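Local coordinates for phosphoribosylformylglycinamidine synthase 2 (Thermus thermophilus, PDB 3VIU), which binds adenosine-5'-diphosphate and magnesium and belongs to the AIR synthase-related (PurM-like) family, with two pairs of such domains in one chain, at residues L565-E570 against R680-R685; G597-V602 against A657-L662. All coordinates share one frame; numbering follows the deposited sequence.

Contact 1: L565-E570 against R680-R685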
ATOM      1  N   LEU A 565      -6.753  30.494  -1.737  1.00 13.00           N
ATOM      2  CA  LEU A 565      -6.000  30.662  -0.495  1.00 14.48           C
ATOM      3  C   LEU A 565      -4.983  29.540  -0.242  1.00 15.77           C
ATOM      4  O   LEU A 565      -5.001  28.493  -0.894  1.00 15.96           O
ATOM      5  CB  LEU A 565      -6.946  30.713   0.710  1.00 12.48           C
ATOM      6  CG  LEU A 565      -8.039  31.767   0.833  1.00 15.29           C
ATOM      7  CD1 LEU A 565      -9.223  31.428  -0.093  1.00 15.33           C
ATOM      8  CD2 LEU A 565      -8.509  31.800   2.282  1.00 16.01           C
ATOM      9  N   LEU A 566      -4.111  29.767   0.736  1.00 15.95           N
ATOM     10  CA  LEU A 566      -3.107  28.792   1.102  1.00 14.85           C
ATOM     11  C   LEU A 566      -3.014  28.686   2.617  1.00 15.73           C
ATOM     12  O   LEU A 566      -2.804  29.688   3.303  1.00 15.85           O
ATOM     13  CB  LEU A 566      -1.765  29.202   0.502  1.00 16.03           C
ATOM     14  CG  LEU A 566      -0.503  28.348   0.671  1.00 18.98           C
ATOM     15  CD1 LEU A 566       0.277  28.812   1.881  1.00 18.67           C
ATOM     16  CD2 LEU A 566      -0.871  26.878   0.763  1.00 16.81           C
ATOM     17  N   ILE A 567      -3.211  27.471   3.134  1.00 17.10           N
ATOM     18  CA  ILE A 567      -3.108  27.196   4.568  1.00 17.10           C
ATOM     19  C   ILE A 567      -1.626  26.885   4.755  1.00 17.01           C
ATOM     20  O   ILE A 567      -1.101  25.995   4.088  1.00 13.85           O
ATOM     21  CB  ILE A 567      -3.878  25.915   5.006  1.00 19.30           C
ATOM     22  CG1 ILE A 567      -5.242  25.826   4.323  1.00 18.52           C
ATOM     23  CG2 ILE A 567      -4.037  25.908   6.529  1.00 19.32           C
ATOM     24  CD1 ILE A 567      -6.233  26.821   4.800  1.00 22.05           C
ATOM     25  N   GLY A 568      -0.959  27.608   5.650  1.00 18.25           N
ATOM     26  CA  GLY A 568       0.463  27.389   5.873  1.00 20.39           C
ATOM     27  C   GLY A 568       1.268  28.516   5.249  1.00 21.65           C
ATOM     28  O   GLY A 568       0.699  29.539   4.862  1.00 22.00           O
ATOM     29  N   GLU A 569       2.579  28.342   5.132  1.00 22.99           N
ATOM     30  CA  GLU A 569       3.415  29.385   4.542  1.00 25.64           C
ATOM     31  C   GLU A 569       4.051  29.051   3.196  1.00 25.92           C
ATOM     32  O   GLU A 569       4.198  27.880   2.828  1.00 25.15           O
ATOM     33  CB  GLU A 569       4.466  29.837   5.555  1.00 27.74           C
ATOM     34  CG  GLU A 569       3.886  30.882   6.514  1.00 33.44           C
ATOM     35  CD  GLU A 569       4.649  31.022   7.812  1.00 36.54           C
ATOM     36  OE1 GLU A 569       4.220  31.848   8.645  1.00 36.48           O
ATOM     37  OE2 GLU A 569       5.665  30.310   8.004  1.00 38.89           O
ATOM     38  N   GLU A 570       4.414  30.104   2.467  1.00 25.02           N
ATOM     39  CA  GLU A 570       4.986  29.985   1.131  1.00 26.31           C
ATOM     40  C   GLU A 570       6.371  29.385   1.071  1.00 25.77           C
ATOM     41  O   GLU A 570       6.728  28.746   0.087  1.00 24.84           O
ATOM     42  CB  GLU A 570       5.027  31.357   0.452  1.00 27.55           C
ATOM     43  CG  GLU A 570       3.761  32.178   0.611  1.00 31.52           C
ATOM     44  CD  GLU A 570       3.821  33.494  -0.140  1.00 32.72           C
ATOM     45  OE1 GLU A 570       4.912  34.103  -0.189  1.00 33.37           O
ATOM     46  OE2 GLU A 570       2.775  33.924  -0.669  1.00 32.95           O
ATOM     47  N   ARG A 680      -8.319  28.758  14.392  1.00 30.25           N
ATOM     48  CA  ARG A 680      -7.499  27.560  14.533  1.00 28.88           C
ATOM     49  C   ARG A 680      -6.029  27.937  14.679  1.00 27.44           C
ATOM     50  O   ARG A 680      -5.162  27.065  14.718  1.00 28.86           O
ATOM     51  CB  ARG A 680      -7.661  26.654  13.311  1.00 29.58           C
ATOM     52  CG  ARG A 680      -9.077  26.189  13.048  1.00 31.47           C
ATOM     53  CD  ARG A 680      -9.623  25.387  14.212  1.00 33.86           C
ATOM     54  NE  ARG A 680     -11.012  25.001  13.984  1.00 37.82           N
ATOM     55  CZ  ARG A 680     -11.411  24.133  13.057  1.00 36.88           C
ATOM     56  NH1 ARG A 680     -10.526  23.546  12.265  1.00 36.98           N
ATOM     57  NH2 ARG A 680     -12.699  23.862  12.918  1.00 35.40           N
ATOM     58  N   GLY A 681      -5.758  29.239  14.753  1.00 26.03           N
ATOM     59  CA  GLY A 681      -4.394  29.729  14.880  1.00 22.66           C
ATOM     60  C   GLY A 681      -3.493  29.265  13.746  1.00 21.67           C
ATOM     61  O   GLY A 681      -2.292  29.057  13.936  1.00 21.67           O
ATOM     62  N   LEU A 682      -4.067  29.113  12.558  1.00 19.65           N
ATOM     63  CA  LEU A 682      -3.312  28.645  11.402  1.00 18.73           C
ATOM     64  C   LEU A 682      -2.837  29.750  10.466  1.00 19.07           C
ATOM     65  O   LEU A 682      -3.614  30.619  10.065  1.00 19.62           O
ATOM     66  CB  LEU A 682      -4.150  27.640  10.602  1.00 15.99           C
ATOM     67  CG  LEU A 682      -4.529  26.311  11.263  1.00 15.50           C
ATOM     68  CD1 LEU A 682      -5.247  25.413  10.263  1.00 11.70           C
ATOM     69  CD2 LEU A 682      -3.271  25.625  11.774  1.00 17.21           C
ATOM     70  N   PRO A 683      -1.544  29.737  10.111  1.00 19.46           N
ATOM     71  CA  PRO A 683      -1.032  30.768   9.205  1.00 18.37           C
ATOM     72  C   PRO A 683      -1.713  30.512   7.871  1.00 19.57           C
ATOM     73  O   PRO A 683      -1.955  29.357   7.515  1.00 18.07           O
ATOM     74  CB  PRO A 683       0.462  30.464   9.140  1.00 20.38           C
ATOM     75  CG  PRO A 683       0.741  29.747  10.441  1.00 20.73           C
ATOM     76  CD  PRO A 683      -0.459  28.851  10.567  1.00 20.09           C
ATOM     77  N   TYR A 684      -2.043  31.573   7.148  1.00 20.06           N
ATOM     78  CA  TYR A 684      -2.699  31.418   5.855  1.00 22.37           C
ATOM     79  C   TYR A 684      -2.486  32.669   5.023  1.00 24.86           C
ATOM     80  O   TYR A 684      -2.010  33.689   5.527  1.00 25.63           O
ATOM     81  CB  TYR A 684      -4.203  31.166   6.036  1.00 21.66           C
ATOM     82  CG  TYR A 684      -5.017  32.403   6.364  1.00 21.80           C
ATOM     83  CD1 TYR A 684      -5.449  33.267   5.354  1.00 22.89           C
ATOM     84  CD2 TYR A 684      -5.344  32.718   7.681  1.00 21.33           C
ATOM     85  CE1 TYR A 684      -6.185  34.415   5.646  1.00 21.21           C
ATOM     86  CE2 TYR A 684      -6.079  33.869   7.987  1.00 24.14           C
ATOM     87  CZ  TYR A 684      -6.495  34.710   6.963  1.00 23.48           C
ATOM     88  OH  TYR A 684      -7.209  35.851   7.255  1.00 24.62           O
ATOM     89  N   ARG A 685      -2.839  32.580   3.745  1.00 27.22           N
ATOM     90  CA  ARG A 685      -2.704  33.708   2.830  1.00 27.72           C
ATOM     91  C   ARG A 685      -3.682  33.633   1.675  1.00 26.37           C
ATOM     92  O   ARG A 685      -4.032  32.550   1.200  1.00 26.32           O
ATOM     93  CB  ARG A 685      -1.288  33.780   2.252  1.00 30.79           C
ATOM     94  CG  ARG A 685      -0.254  34.452   3.146  1.00 36.76           C
ATOM     95  CD  ARG A 685       0.706  35.303   2.310  1.00 38.33           C
ATOM     96  NE  ARG A 685       0.042  36.478   1.746  1.00 39.61           N
ATOM     97  CZ  ARG A 685       0.168  36.886   0.484  1.00 39.59           C
ATOM     98  NH1 ARG A 685       0.935  36.217  -0.373  1.00 36.58           N
ATOM     99  NH2 ARG A 685      -0.484  37.968   0.078  1.00 40.06           N
TER

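Contact 2: G597-V602 against A657-L662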
ATOM      1  N   GLY A 597       1.778  18.566  15.066  1.00 14.26           N
ATOM      2  CA  GLY A 597       0.673  19.310  15.642  1.00 12.91           C
ATOM      3  C   GLY A 597       0.030  20.182  14.585  1.00 14.03           C
ATOM      4  O   GLY A 597      -1.200  20.259  14.482  1.00 15.07           O
ATOM      5  N   ARG A 598       0.862  20.847  13.788  1.00 13.03           N
ATOM      6  CA  ARG A 598       0.355  21.702  12.730  1.00 14.33           C
ATOM      7  C   ARG A 598      -0.363  20.827  11.697  1.00 15.11           C
ATOM      8  O   ARG A 598      -1.474  21.148  11.263  1.00 13.81           O
ATOM      9  CB  ARG A 598       1.508  22.466  12.067  1.00 16.24           C
ATOM     10  CG  ARG A 598       1.117  23.228  10.808  1.00 19.72           C
ATOM     11  CD  ARG A 598       0.127  24.343  11.107  1.00 24.98           C
ATOM     12  NE  ARG A 598       0.744  25.434  11.857  1.00 27.68           N
ATOM     13  CZ  ARG A 598       1.702  26.224  11.382  1.00 30.17           C
ATOM     14  NH1 ARG A 598       2.164  26.058  10.150  1.00 32.37           N
ATOM     15  NH2 ARG A 598       2.215  27.173  12.152  1.00 32.62           N
ATOM     16  N   GLU A 599       0.277  19.716  11.323  1.00 13.16           N
ATOM     17  CA  GLU A 599      -0.277  18.793  10.339  1.00 14.07           C
ATOM     18  C   GLU A 599      -1.700  18.381  10.690  1.00 14.22           C
ATOM     19  O   GLU A 599      -2.594  18.442   9.846  1.00 15.06           O
ATOM     20  CB  GLU A 599       0.599  17.540  10.220  1.00 12.11           C
ATOM     21  CG  GLU A 599       0.123  16.565   9.137  1.00 13.42           C
ATOM     22  CD  GLU A 599       0.218  17.137   7.726  1.00 14.35           C
ATOM     23  OE1 GLU A 599      -0.778  17.063   6.980  1.00 17.00           O
ATOM     24  OE2 GLU A 599       1.290  17.654   7.357  1.00 12.53           O
ATOM     25  N   LYS A 600      -1.905  17.971  11.937  1.00 14.00           N
ATOM     26  CA  LYS A 600      -3.225  17.546  12.402  1.00 14.93           C
ATOM     27  C   LYS A 600      -4.242  18.688  12.330  1.00 14.55           C
ATOM     28  O   LYS A 600      -5.369  18.501  11.866  1.00 16.11           O
ATOM     29  CB  LYS A 600      -3.129  17.021  13.842  1.00 15.06           C
ATOM     30  CG  LYS A 600      -4.449  16.552  14.448  1.00 16.22           C
ATOM     31  CD  LYS A 600      -4.208  15.835  15.774  1.00 20.10           C
ATOM     32  CE  LYS A 600      -5.486  15.225  16.350  1.00 23.45           C
ATOM     33  NZ  LYS A 600      -6.430  16.239  16.915  1.00 25.41           N
ATOM     34  N   ALA A 601      -3.842  19.867  12.789  1.00 12.97           N
ATOM     35  CA  ALA A 601      -4.727  21.022  12.776  1.00 13.27           C
ATOM     36  C   ALA A 601      -5.104  21.417  11.345  1.00 13.79           C
ATOM     37  O   ALA A 601      -6.241  21.809  11.085  1.00 13.25           O
ATOM     38  CB  ALA A 601      -4.065  22.195  13.497  1.00 11.78           C
ATOM     39  N   VAL A 602      -4.155  21.312  10.421  1.00 13.41           N
ATOM     40  CA  VAL A 602      -4.426  21.653   9.027  1.00 14.47           C
ATOM     41  C   VAL A 602      -5.398  20.646   8.408  1.00 15.22           C
ATOM     42  O   VAL A 602      -6.315  21.032   7.674  1.00 15.27           O
ATOM     43  CB  VAL A 602      -3.117  21.682   8.179  1.00 15.40           C
ATOM     44  CG1 VAL A 602      -3.453  21.831   6.704  1.00 16.32           C
ATOM     45  CG2 VAL A 602      -2.230  22.845   8.614  1.00 13.58           C
ATOM     46  N   ALA A 657       7.583  21.659   1.939  1.00 14.59           N
ATOM     47  CA  ALA A 657       7.204  21.727   3.354  1.00 15.08           C
ATOM     48  C   ALA A 657       5.835  21.085   3.512  1.00 15.99           C
ATOM     49  O   ALA A 657       4.926  21.342   2.728  1.00 15.41           O
ATOM     50  CB  ALA A 657       7.152  23.173   3.839  1.00 13.75           C
ATOM     51  N   PRO A 658       5.666  20.244   4.542  1.00 16.93           N
ATOM     52  CA  PRO A 658       4.390  19.568   4.780  1.00 16.76           C
ATOM     53  C   PRO A 658       3.354  20.490   5.404  1.00 15.89           C
ATOM     54  O   PRO A 658       3.613  21.652   5.662  1.00 16.94           O
ATOM     55  CB  PRO A 658       4.782  18.452   5.730  1.00 15.74           C
ATOM     56  CG  PRO A 658       5.764  19.161   6.613  1.00 15.53           C
ATOM     57  CD  PRO A 658       6.636  19.896   5.597  1.00 16.64           C
ATOM     58  N   SER A 659       2.168  19.951   5.626  1.00 16.15           N
ATOM     59  CA  SER A 659       1.096  20.697   6.260  1.00 18.12           C
ATOM     60  C   SER A 659       0.637  21.948   5.514  1.00 17.96           C
ATOM     61  O   SER A 659       0.103  22.871   6.128  1.00 19.08           O
ATOM     62  CB  SER A 659       1.525  21.066   7.688  1.00 19.64           C
ATOM     63  OG  SER A 659       2.036  19.934   8.385  1.00 17.48           O
ATOM     64  N   ARG A 660       0.834  21.980   4.200  1.00 16.76           N
ATOM     65  CA  ARG A 660       0.412  23.124   3.393  1.00 16.45           C
ATOM     66  C   ARG A 660      -0.687  22.722   2.401  1.00 17.83           C
ATOM     67  O   ARG A 660      -0.533  21.760   1.646  1.00 18.02           O
ATOM     68  CB  ARG A 660       1.612  23.712   2.650  1.00 16.33           C
ATOM     69  CG  ARG A 660       2.752  24.118   3.584  1.00 17.01           C
ATOM     70  CD  ARG A 660       3.777  24.994   2.877  1.00 19.30           C
ATOM     71  NE  ARG A 660       4.493  24.273   1.829  1.00 20.65           N
ATOM     72  CZ  ARG A 660       5.253  24.856   0.909  1.00 19.96           C
ATOM     73  NH1 ARG A 660       5.395  26.173   0.903  1.00 19.46           N
ATOM     74  NH2 ARG A 660       5.876  24.121   0.001  1.00 22.78           N
ATOM     75  N   VAL A 661      -1.794  23.465   2.412  1.00 17.77           N
ATOM     76  CA  VAL A 661      -2.937  23.179   1.543  1.00 15.71           C
ATOM     77  C   VAL A 661      -3.527  24.394   0.825  1.00 16.01           C
ATOM     78  O   VAL A 661      -3.735  25.456   1.421  1.00 13.35           O
ATOM     79  CB  VAL A 661      -4.095  22.521   2.348  1.00 15.97           C
ATOM     80  CG1 VAL A 661      -5.300  22.288   1.445  1.00 14.58           C
ATOM     81  CG2 VAL A 661      -3.631  21.208   2.953  1.00 15.29           C
ATOM     82  N   LEU A 662      -3.816  24.209  -0.459  1.00 14.60           N
ATOM     83  CA  LEU A 662      -4.417  25.244  -1.291  1.00 14.27           C
ATOM     84  C   LEU A 662      -5.898  24.926  -1.474  1.00 12.55           C
ATOM     85  O   LEU A 662      -6.271  23.764  -1.598  1.00 15.01           O
ATOM     86  CB  LEU A 662      -3.756  25.269  -2.669  1.00 13.51           C
ATOM     87  CG  LEU A 662      -2.294  25.700  -2.783  1.00 16.17           C
ATOM     88  CD1 LEU A 662      -1.764  25.417  -4.196  1.00 14.05           C
ATOM     89  CD2 LEU A 662      -2.199  27.175  -2.457  1.00 14.16           C
TER
HETATM   90  O   HOH W   1       1.161  24.833   7.644  1.00 24.63           O

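Contact 1: L565-E570 against R680-R685
Leu-566 and Arg-685 form an antiparallel hydrogen-bonded pair, Leu-566 N to Arg-685 O at 2.8 Å and Arg-685 N to Leu-566 O at 2.9 Å, with Ile-567 and Tyr-684 following as a non-hydrogen-bonded pair. One further bond is made where strand 563-567 ends: Gly-568 N gives its hydrogen to Pro-683 O at 2.7 Å. Gly-568 has positive phi (106°), at which a CB would press on the carbonyl oxygen before it. Arg-685 bends at chi2 and chi3 to bring NH1 to Glu-570 OE2 at 3.0 Å, a salt bridge whose oxygen lies in the guanidinium plane, although NH1 sits above the carboxylate plane and the two flat groups are turned 72° apart. Glu-570 reaches it with an extended chain. On the sheet face that carries Ile-567 and Tyr-684, CG2 of Ile-567 meets CD1 of Leu-682 at 4.0 Å. Tyr-684 holds its CG between backbone N and carbonyl carbon (chi1 77°); its ring leads away from strand 563-567 to helix 670-679, where OH bonds Glu-678. The end of exposed Glu-569 comes over Pro-683, OE1 4.0 Å from Pro-683 CB. Before it, Gly-681 closes helix 670-679 with a Schellman motif, and the chain then turns into strand 684-690. A helix ended by a Schellman motif, a short loop and the antiparallel pairing of the neighbouring strands 563-567 and 684-690, both inside the sheet, belong to the mixed seven-stranded sheet of the AIR synthase-related C-terminal domain.

Contact 2: G597-V602 against A657-L662
Ser-659 is gripped by helix 596-611 through its hydroxyl: OG donates to Glu-599 OE2 at 2.6 Å, arriving from well above the carboxylate plane, 55° out of it. The same oxygen lies 3.0 Å from Ser-659 N and 3.9 Å from Pro-658 CB. Glu-599 gets there with CG opposite its backbone N (chi1 -176°) and a bend at chi2 that brings OE2 to the serine. From the preceding position on the helix, Arg-598 lays its CG against Ser-659 CB at 3.8 Å. One turn on, Val-602 presses CG2 to Ser-659 O at 3.4 Å, while its CG1 meets Val-661 CG2 at 3.8 Å, the two valines lying alongside with their branches running opposite ways. Ser-659 O is also held by a water that donates to it and accepts from Arg-598 NH1, thereby tying the bent arginine chain to the turn. In the AIR synthase-related C-terminal domain this is where a helix lies over one face of the mixed sheet, at the point where the chain enters strand 661-665; Ser-659 has positive phi (61°) there. Farther out, Glu-599 OE2 has a second partner in Arg-471 of helix 458-475, a salt bridge that would probably favour the ionised carboxylate, and Pro-658 touches the same helix. Behind the turn, Arg-660 points its CB away from the helix and gives NE to Ala-657 O at 3.1 Å, a hydrogen bond inside the loop 657-660, while its NH1 goes on to Glu-569 O. Both Val-602 and Val-661 also pack on Ile-567 of the neighbouring strand 563-567.

Contacts 1 and 2 are both largely buried and meet in one sheet, because strand 563-567 lies between strands 684-690 and 661-665. Ile-567 N hydrogen-bonds to Val-661 O, and Arg-660 NH1 hydrogen-bonds to Glu-569 O, so the chain leaving the first strand in contact 1 is tied to the turn of contact 2. Their chemistry follows their place: contact 1 pairs two strands by backbone bonds, with an ion pair beyond the strand end and exposed Glu-569 at its edge, whereas contact 2 joins helix to turn through side chains, a water and a valine pair. Arg-598 of contact 2 packs on Leu-682 and Pro-683, so helix 596-611 also covers the 682-683 end of contact 1.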